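Local atomic coordinates of xyloglucan-specific endo-beta-1,4-glucanase BoGH5A (Bacteroides ovatus, PDB entry 3ZMR), a protein that hydrolyses internal beta-1,4-glucosidic linkages of the xyloglucan backbone, with retention of the anomeric configuration, to release xyloglucan oligosaccharides. Residues Q286-V289 with N290-A294; K414-N417 with D418-Y422. One frame throughout, in Å; residues are numbered along the deposited sequence.

Contact 1: Q286-V289 with N290-A294; sequences QVFV and NTVRA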
loop_
_atom_site.group_PDB
_atom_site.type_symbol
_atom_site.label_atom_id
_atom_site.label_comp_id
_atom_site.label_asym_id
_atom_site.label_seq_id
_atom_site.Cartn_x
_atom_site.Cartn_y
_atom_site.Cartn_z
ATOM N N GLN A 286 -2.131 -7.295 -5.521
ATOM C CA GLN A 286 -2.225 -7.744 -6.910
ATOM C C GLN A 286 -3.659 -7.667 -7.472
ATOM O O GLN A 286 -3.853 -7.221 -8.612
ATOM C CB GLN A 286 -1.651 -9.159 -7.075
ATOM C CG GLN A 286 -1.568 -9.542 -8.557
ATOM C CD GLN A 286 -0.458 -8.806 -9.275
ATOM O OE1 GLN A 286 0.722 -9.030 -8.996
ATOM N NE2 GLN A 286 -0.831 -7.895 -10.169
ATOM N N VAL A 287 -4.640 -8.089 -6.683
ATOM C CA VAL A 287 -6.036 -7.972 -7.068
ATOM C C VAL A 287 -6.378 -6.515 -7.413
ATOM O O VAL A 287 -7.026 -6.216 -8.418
ATOM C CB VAL A 287 -7.000 -8.503 -5.992
ATOM C CG1 VAL A 287 -8.450 -8.199 -6.355
ATOM C CG2 VAL A 287 -6.814 -10.009 -5.821
ATOM N N PHE A 288 -5.986 -5.600 -6.533
ATOM C CA PHE A 288 -6.253 -4.194 -6.739
ATOM C C PHE A 288 -5.624 -3.700 -8.059
ATOM O O PHE A 288 -6.278 -3.065 -8.855
ATOM C CB PHE A 288 -5.718 -3.424 -5.531
ATOM C CG PHE A 288 -5.479 -1.946 -5.776
ATOM C CD1 PHE A 288 -6.511 -1.049 -6.054
ATOM C CD2 PHE A 288 -4.177 -1.451 -5.731
ATOM C CE1 PHE A 288 -6.243 0.302 -6.276
ATOM C CE2 PHE A 288 -3.918 -0.111 -5.924
ATOM C CZ PHE A 288 -4.941 0.765 -6.186
ATOM N N VAL A 289 -4.355 -3.994 -8.278
ATOM C CA VAL A 289 -3.689 -3.547 -9.508
ATOM C C VAL A 289 -4.403 -4.134 -10.755
ATOM O O VAL A 289 -4.705 -3.411 -11.707
ATOM C CB VAL A 289 -2.182 -3.890 -9.496
ATOM C CG1 VAL A 289 -1.528 -3.647 -10.851
ATOM C CG2 VAL A 289 -1.493 -3.066 -8.426
ATOM N N ASN A 290 -4.657 -5.435 -10.719
ATOM C CA ASN A 290 -5.343 -6.126 -11.815
ATOM C C ASN A 290 -6.656 -5.430 -12.173
ATOM O O ASN A 290 -6.954 -5.205 -13.324
ATOM C CB ASN A 290 -5.680 -7.571 -11.440
ATOM C CG ASN A 290 -4.479 -8.467 -11.345
ATOM O OD1 ASN A 290 -3.355 -8.111 -11.747
ATOM N ND2 ASN A 290 -4.723 -9.676 -10.811
ATOM N N THR A 291 -7.443 -5.135 -11.137
ATOM C CA THR A 291 -8.775 -4.573 -11.294
ATOM C C THR A 291 -8.730 -3.176 -11.935
ATOM O O THR A 291 -9.455 -2.894 -12.868
ATOM C CB THR A 291 -9.496 -4.518 -9.913
ATOM O OG1 THR A 291 -9.570 -5.838 -9.338
ATOM C CG2 THR A 291 -10.894 -3.891 -10.013
ATOM N N VAL A 292 -7.836 -2.316 -11.425
ATOM C CA VAL A 292 -7.730 -0.965 -11.971
ATOM C C VAL A 292 -7.272 -1.022 -13.432
ATOM O O VAL A 292 -7.860 -0.386 -14.309
ATOM C CB VAL A 292 -6.785 -0.090 -11.124
ATOM C CG1 VAL A 292 -6.550 1.271 -11.779
ATOM C CG2 VAL A 292 -7.351 0.066 -9.708
ATOM N N ARG A 293 -6.224 -1.801 -13.676
ATOM C CA ARG A 293 -5.665 -1.861 -15.048
ATOM C C ARG A 293 -6.666 -2.449 -16.063
ATOM O O ARG A 293 -6.692 -2.025 -17.216
ATOM C CB ARG A 293 -4.354 -2.642 -15.085
ATOM C CG ARG A 293 -3.216 -2.039 -14.250
ATOM C CD ARG A 293 -2.838 -0.595 -14.595
ATOM N NE ARG A 293 -1.642 -0.212 -13.842
ATOM C CZ ARG A 293 -1.379 0.996 -13.341
ATOM N NH1 ARG A 293 -2.252 1.985 -13.495
ATOM N NH2 ARG A 293 -0.273 1.201 -12.656
ATOM N N ALA A 294 -7.501 -3.374 -15.592
ATOM C CA ALA A 294 -8.487 -4.037 -16.439
ATOM C C ALA A 294 -9.579 -3.055 -16.936
ATOM O O ALA A 294 -10.350 -3.360 -17.850
ATOM C CB ALA A 294 -9.116 -5.230 -15.738
#

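Contact 2: K414-N417 with D418-Y422; sequences KSRN and DYIEY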
loop_
_atom_site.group_PDB
_atom_site.type_symbol
_atom_site.label_atom_id
_atom_site.label_comp_id
_atom_site.label_asym_id
_atom_site.label_seq_id
_atom_site.Cartn_x
_atom_site.Cartn_y
_atom_site.Cartn_z
ATOM N N LYS A 414 5.877 21.233 22.748
ATOM C CA LYS A 414 7.204 21.326 22.133
ATOM C C LYS A 414 7.636 19.981 21.570
ATOM O O LYS A 414 8.123 19.904 20.432
ATOM C CB LYS A 414 8.261 21.842 23.129
ATOM C CG LYS A 414 9.679 21.893 22.551
ATOM C CD LYS A 414 10.723 22.444 23.517
ATOM C CE LYS A 414 11.961 22.922 22.764
ATOM N NZ LYS A 414 12.651 21.801 22.075
ATOM N N SER A 415 7.441 18.928 22.340
ATOM C CA SER A 415 7.827 17.578 21.955
ATOM C C SER A 415 7.113 17.192 20.659
ATOM O O SER A 415 7.719 16.572 19.790
ATOM C CB SER A 415 7.436 16.590 23.049
ATOM O OG SER A 415 8.347 16.650 24.152
ATOM N N ARG A 416 5.819 17.465 20.571
ATOM C CA ARG A 416 5.057 17.132 19.346
ATOM C C ARG A 416 5.715 17.783 18.148
ATOM O O ARG A 416 5.909 17.165 17.078
ATOM C CB ARG A 416 3.599 17.581 19.366
ATOM C CG ARG A 416 2.761 16.926 20.431
ATOM C CD ARG A 416 1.348 17.470 20.328
ATOM N NE ARG A 416 0.660 17.009 19.114
ATOM C CZ ARG A 416 0.464 17.739 18.014
ATOM N NH1 ARG A 416 0.849 19.009 17.926
ATOM N NH2 ARG A 416 -0.133 17.150 16.968
ATOM N N ASN A 417 6.013 19.065 18.258
ATOM C CA ASN A 417 6.584 19.808 17.125
ATOM C C ASN A 417 8.019 19.401 16.786
ATOM O O ASN A 417 8.392 19.314 15.611
ATOM C CB ASN A 417 6.402 21.305 17.337
ATOM C CG ASN A 417 4.949 21.698 17.257
ATOM O OD1 ASN A 417 4.157 21.066 16.518
ATOM N ND2 ASN A 417 4.562 22.695 18.029
ATOM N N ASP A 418 8.804 19.058 17.797
ATOM C CA ASP A 418 10.164 18.526 17.595
ATOM C C ASP A 418 10.063 17.194 16.826
ATOM O O ASP A 418 10.817 16.928 15.886
ATOM C CB ASP A 418 10.886 18.320 18.944
ATOM C CG ASP A 418 11.283 19.622 19.611
ATOM O OD1 ASP A 418 11.222 20.718 18.968
ATOM O OD2 ASP A 418 11.672 19.524 20.797
ATOM N N TYR A 419 9.131 16.355 17.256
ATOM C CA TYR A 419 8.909 15.029 16.672
ATOM C C TYR A 419 8.459 15.142 15.193
ATOM O O TYR A 419 8.999 14.496 14.304
ATOM C CB TYR A 419 7.843 14.248 17.482
ATOM C CG TYR A 419 7.467 12.927 16.866
ATOM C CD1 TYR A 419 8.199 11.791 17.131
ATOM C CD2 TYR A 419 6.385 12.831 16.012
ATOM C CE1 TYR A 419 7.897 10.584 16.553
ATOM C CE2 TYR A 419 6.027 11.607 15.459
ATOM C CZ TYR A 419 6.782 10.482 15.730
ATOM O OH TYR A 419 6.473 9.265 15.118
ATOM N N ILE A 420 7.469 15.971 14.961
ATOM C CA ILE A 420 6.941 16.235 13.635
ATOM C C ILE A 420 8.030 16.698 12.692
ATOM O O ILE A 420 8.188 16.162 11.573
ATOM C CB ILE A 420 5.768 17.260 13.675
ATOM C CG1 ILE A 420 4.523 16.623 14.310
ATOM C CG2 ILE A 420 5.433 17.762 12.272
ATOM C CD1 ILE A 420 3.428 17.602 14.686
ATOM N N GLU A 421 8.793 17.703 13.101
ATOM C CA GLU A 421 9.884 18.212 12.281
ATOM C C GLU A 421 10.884 17.108 11.981
ATOM O O GLU A 421 11.361 16.995 10.850
ATOM C CB GLU A 421 10.588 19.362 12.998
ATOM C CG GLU A 421 11.737 19.967 12.207
ATOM C CD GLU A 421 12.621 20.901 13.020
ATOM O OE1 GLU A 421 12.114 21.580 13.954
ATOM O OE2 GLU A 421 13.827 20.978 12.688
ATOM N N TYR A 422 11.194 16.301 12.988
ATOM C CA TYR A 422 12.235 15.266 12.856
ATOM C C TYR A 422 11.762 14.179 11.871
ATOM O O TYR A 422 12.514 13.739 10.971
ATOM C CB TYR A 422 12.644 14.630 14.191
ATOM C CG TYR A 422 13.925 13.838 14.057
ATOM C CD1 TYR A 422 15.161 14.471 14.085
ATOM C CD2 TYR A 422 13.892 12.472 13.821
ATOM C CE1 TYR A 422 16.320 13.749 13.899
ATOM C CE2 TYR A 422 15.037 11.741 13.637
ATOM C CZ TYR A 422 16.251 12.378 13.676
ATOM O OH TYR A 422 17.404 11.646 13.490
HETATM O O HOH W 1 9.802 22.301 14.946
#

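Contact 1: Q286-V289 with N290-A294
The carbonyl oxygen V287 O is gripped twice by T291: the hydroxyl OG1 donates to it over 2.7 Å, and the backbone N of the same residue over 3.0 Å. This is a threonine folded back onto the preceding turn of helix 275-293, one of the outer helices of the family 5 (beta/alpha)8 barrel, beside helix 227-248. The two donors arrive from opposite faces of the carbonyl plane, the hydroxyl 37° out of it, so neither displaces the other. The torsion responsible sets OG1 beside the backbone N (chi1 -58°), and the bond spends the polar end of a buried side chain on its own helix. On another face of the helix, Q286 and N290, one turn apart, link their side-chain amides. NE2 of Q286 gives a bent bond of 3.0 Å to OD1 of N290 (N-H...O 144°), reaching it from above the carbonyl plane rather than along a lone pair; the two amide planes are only modestly inclined to each other. A bend at chi2 of Q286 turns its chain along the helix toward that oxygen. The polar ends have further partners: Q286 OE1 accepts from the backbone N of L324, N290 OD1 also bonds Y94 OH, and the guanidinium of R293 forms a salt bridge with D325. The inward face is apolar. F288 and V292 lie side by side, directed toward strands 255-258 and 304-307, where both meet F257 and L304; the ring of W241 meets that of F288. Beyond V292, R293 keeps its aliphatic CG 4.1 Å from V289 CG1. Between the inward pair the closest approach is oblique to the aromatic ring, V292 CG2 standing 3.6 Å from F288 CE1.

Contact 2: K414-N417 with D418-Y422
Helix 406-429, the crossover helix of the beta-alpha-beta unit between strands 391-396 and 433-436, carries an i to i+4 salt bridge on its exposed side. K414 NZ donates to D418 OD2 at 2.8 Å, on the syn lone pair of that oxygen. The lysine chain leaves extended and bends only at chi4 (-64°), which brings NZ back to the carboxylate, while K414 CG passes 3.6 Å from D418 OD2. An asparagine in place of D418 would probably leave the ammonium of K414 without its counter-charge and make the lysine tip more mobile. Beneath this pair the backbone bond D418 N to K414 O (2.9 Å, 161°) spans the same turn. On the buried side, I420 CD1 lies over one face of the R416 guanidinium, 4.3 Å from NH2, and 4.0 Å from N417 OD1. The guanidinium is held by the carbonyls of P398 and T399 and by S458 OG, which also bonds N417 OD1. I420 and N417 pack on A461 of helix 456-471, R416 and I420 on Y436 of strand 433-436, and Y419 reaches I374 of helix 371-379.

Running from the N terminus, the chain reaches contact 1 on helix 275-293, between barrel strands 255-258 and 304-307, and only later contact 2 on helix 406-429, between strands 391-396 and 433-436. The two are in series, neither enclosing nor crossing the other, and each joins consecutive turns of one helix, so neither closes a loop. The centres of contact 1 and contact 2 lie about 38 Å apart, on opposite sides of the chain's centre; the nearest atoms of the two are about 25 Å apart. Through neighbours, 286-294 ties its helix to helix 227-248 and the fourth and fifth barrel strands, whereas 414-422 ties its own to helices 371-379 and 456-471 and the eighth strand.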